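PDB 1UCR: protein DsvD from Desulfovibrio vulgaris, which may play an essential role in dissimilatory sulfite reduction and, through its winged-helix motif, possibly interacts with DNA. Local coordinates for residues Gln6-Phe11 / Lys41-Leu46. Sequence-based numbering, arbitrary orientation. Where two conformers were deposited one is given.
Sequences QKVVDF and KILTAL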
loop_
_atom_site.group_PDB
_atom_site.type_symbol
_atom_site.label_atom_id
_atom_site.label_comp_id
_atom_site.label_asym_id
_atom_site.label_seq_id
_atom_site.Cartn_x
_atom_site.Cartn_y
_atom_site.Cartn_z
ATOM N N GLN B 6 4.759 -8.053 -8.454
ATOM C CA GLN B 6 3.590 -7.464 -9.030
ATOM C C GLN B 6 2.386 -8.409 -8.938
ATOM O O GLN B 6 1.248 -7.976 -8.699
ATOM C CB GLN B 6 3.834 -7.078 -10.512
ATOM C CG GLN B 6 2.626 -6.312 -11.088
ATOM C CD GLN B 6 2.580 -4.967 -10.372
ATOM O OE1 GLN B 6 3.512 -4.177 -10.447
ATOM N NE2 GLN B 6 1.506 -4.655 -9.670
ATOM N N LYS B 7 2.620 -9.714 -9.071
ATOM C CA LYS B 7 1.514 -10.689 -8.946
ATOM C C LYS B 7 0.948 -10.719 -7.540
ATOM O O LYS B 7 -0.270 -10.867 -7.348
ATOM C CB LYS B 7 2.031 -12.080 -9.360
ATOM C CG LYS B 7 2.236 -12.201 -10.896
ATOM C CD LYS B 7 2.664 -13.621 -11.309
ATOM C CE LYS B 7 2.841 -13.657 -12.827
ATOM N NZ LYS B 7 3.223 -14.983 -13.337
ATOM N N VAL B 8 1.806 -10.581 -6.512
ATOM C CA VAL B 8 1.288 -10.447 -5.125
ATOM C C VAL B 8 0.406 -9.209 -5.015
ATOM O O VAL B 8 -0.713 -9.277 -4.471
ATOM C CB VAL B 8 2.466 -10.381 -4.163
ATOM C CG1 VAL B 8 2.056 -9.996 -2.748
ATOM C CG2 VAL B 8 3.219 -11.716 -4.159
ATOM N N VAL B 9 0.958 -8.050 -5.447
ATOM C CA VAL B 9 0.194 -6.817 -5.324
ATOM C C VAL B 9 -1.144 -6.929 -6.075
ATOM O O VAL B 9 -2.211 -6.518 -5.581
ATOM C CB VAL B 9 1.002 -5.638 -5.843
ATOM C CG1 VAL B 9 0.212 -4.344 -5.918
ATOM C CG2 VAL B 9 2.202 -5.434 -4.913
ATOM N N ASP B 10 -1.086 -7.479 -7.314
ATOM C CA ASP B 10 -2.333 -7.553 -8.100
ATOM C C ASP B 10 -3.372 -8.451 -7.429
ATOM O O ASP B 10 -4.570 -8.151 -7.452
ATOM C CB ASP B 10 -2.075 -8.123 -9.492
ATOM C CG ASP B 10 -1.278 -7.171 -10.409
ATOM O OD1 ASP B 10 -1.074 -6.000 -10.022
ATOM O OD2 ASP B 10 -0.845 -7.633 -11.470
ATOM N N PHE B 11 -2.960 -9.559 -6.822
ATOM C CA PHE B 11 -3.917 -10.386 -6.120
ATOM C C PHE B 11 -4.590 -9.613 -4.998
ATOM O O PHE B 11 -5.807 -9.619 -4.812
ATOM C CB PHE B 11 -3.178 -11.661 -5.587
ATOM C CG PHE B 11 -4.146 -12.409 -4.640
ATOM C CD1 PHE B 11 -5.203 -13.145 -5.189
ATOM C CD2 PHE B 11 -4.009 -12.353 -3.287
ATOM C CE1 PHE B 11 -6.081 -13.824 -4.332
ATOM C CE2 PHE B 11 -4.873 -13.015 -2.396
ATOM C CZ PHE B 11 -5.938 -13.717 -2.976
ATOM N N LYS B 41 10.854 -14.632 0.891
ATOM C CA LYS B 41 11.753 -13.514 0.582
ATOM C C LYS B 41 11.050 -12.395 -0.144
ATOM O O LYS B 41 11.268 -11.220 0.161
ATOM C CB LYS B 41 12.949 -14.046 -0.232
ATOM C CG LYS B 41 13.970 -14.876 0.562
ATOM C CD LYS B 41 14.820 -14.051 1.504
ATOM C CE LYS B 41 15.869 -14.835 2.276
ATOM N NZ LYS B 41 16.831 -15.649 1.466
ATOM N N ILE B 42 10.213 -12.726 -1.136
ATOM C CA ILE B 42 9.593 -11.597 -1.835
ATOM C C ILE B 42 8.575 -10.875 -1.002
ATOM O O ILE B 42 8.496 -9.634 -1.087
ATOM C CB ILE B 42 9.056 -11.948 -3.206
ATOM C CG1 ILE B 42 7.836 -12.789 -3.141
ATOM C CG2 ILE B 42 10.117 -12.531 -4.143
ATOM C CD1 ILE B 42 7.182 -12.972 -4.507
ATOM N N LEU B 43 7.818 -11.599 -0.168
ATOM C CA LEU B 43 6.887 -10.921 0.726
ATOM C C LEU B 43 7.639 -10.025 1.710
ATOM O O LEU B 43 7.197 -8.895 2.010
ATOM C CB LEU B 43 6.051 -11.977 1.495
ATOM C CG LEU B 43 5.041 -12.721 0.628
ATOM C CD1 LEU B 43 4.441 -13.857 1.445
ATOM C CD2 LEU B 43 3.916 -11.808 0.137
ATOM N N THR B 44 8.769 -10.513 2.231
ATOM C CA THR B 44 9.519 -9.731 3.199
ATOM C C THR B 44 10.067 -8.486 2.553
ATOM O O THR B 44 10.042 -7.418 3.190
ATOM C CB THR B 44 10.684 -10.609 3.748
ATOM O OG1 THR B 44 10.134 -11.779 4.358
ATOM C CG2 THR B 44 11.430 -9.840 4.793
ATOM N N ALA B 45 10.558 -8.575 1.310
ATOM C CA ALA B 45 11.046 -7.379 0.632
ATOM C C ALA B 45 9.936 -6.379 0.421
ATOM O O ALA B 45 10.142 -5.183 0.600
ATOM C CB ALA B 45 11.613 -7.801 -0.720
ATOM N N LEU B 46 8.728 -6.840 0.078
ATOM C CA LEU B 46 7.590 -5.925 -0.054
ATOM C C LEU B 46 7.214 -5.305 1.293
ATOM O O LEU B 46 6.786 -4.129 1.283
ATOM C CB LEU B 46 6.412 -6.638 -0.695
ATOM C CG LEU B 46 6.574 -6.982 -2.170
ATOM C CD1 LEU B 46 5.519 -7.963 -2.572
ATOM C CD2 LEU B 46 6.478 -5.721 -3.035
#
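In the helical core of the winged-helix fold, V8 of helix 3-12 points at helix 36-48 and meets I42, L43 and L46 with its two methyl branches. The segments cross at -70° with their axes 11.0 Å apart, and apolar side-chain contacts, with no hydrogen bond, bridge them. CG1 of V8, set opposite the backbone N (chi1 170°), touches two leucines about one helical turn apart: it lies 3.9 Å from CD2 of L43 and 4.0 Å from CD1 of L46. L46 and V8 run past each other in opposite directions, whereas the L43 side chain leaves its helix to one side of segment 6-11, and its end turns back to cross V8 at a slant. F27 of helix 24-30 packs on both V8 and L43, and L52 of strand 52-57 touches L43 and L46, joining the sheet to the core. On the side of helix 3-12 that meets the second subunit, the Q6 amide bonds D10 one turn on (NE2 to OD1 2.9 Å, 41° out of the carboxylate plane) and also E50 of that subunit. I42 extends the apolar contact toward A4 and K5, its CD1 resting 4.2 Å from CG2 of V8.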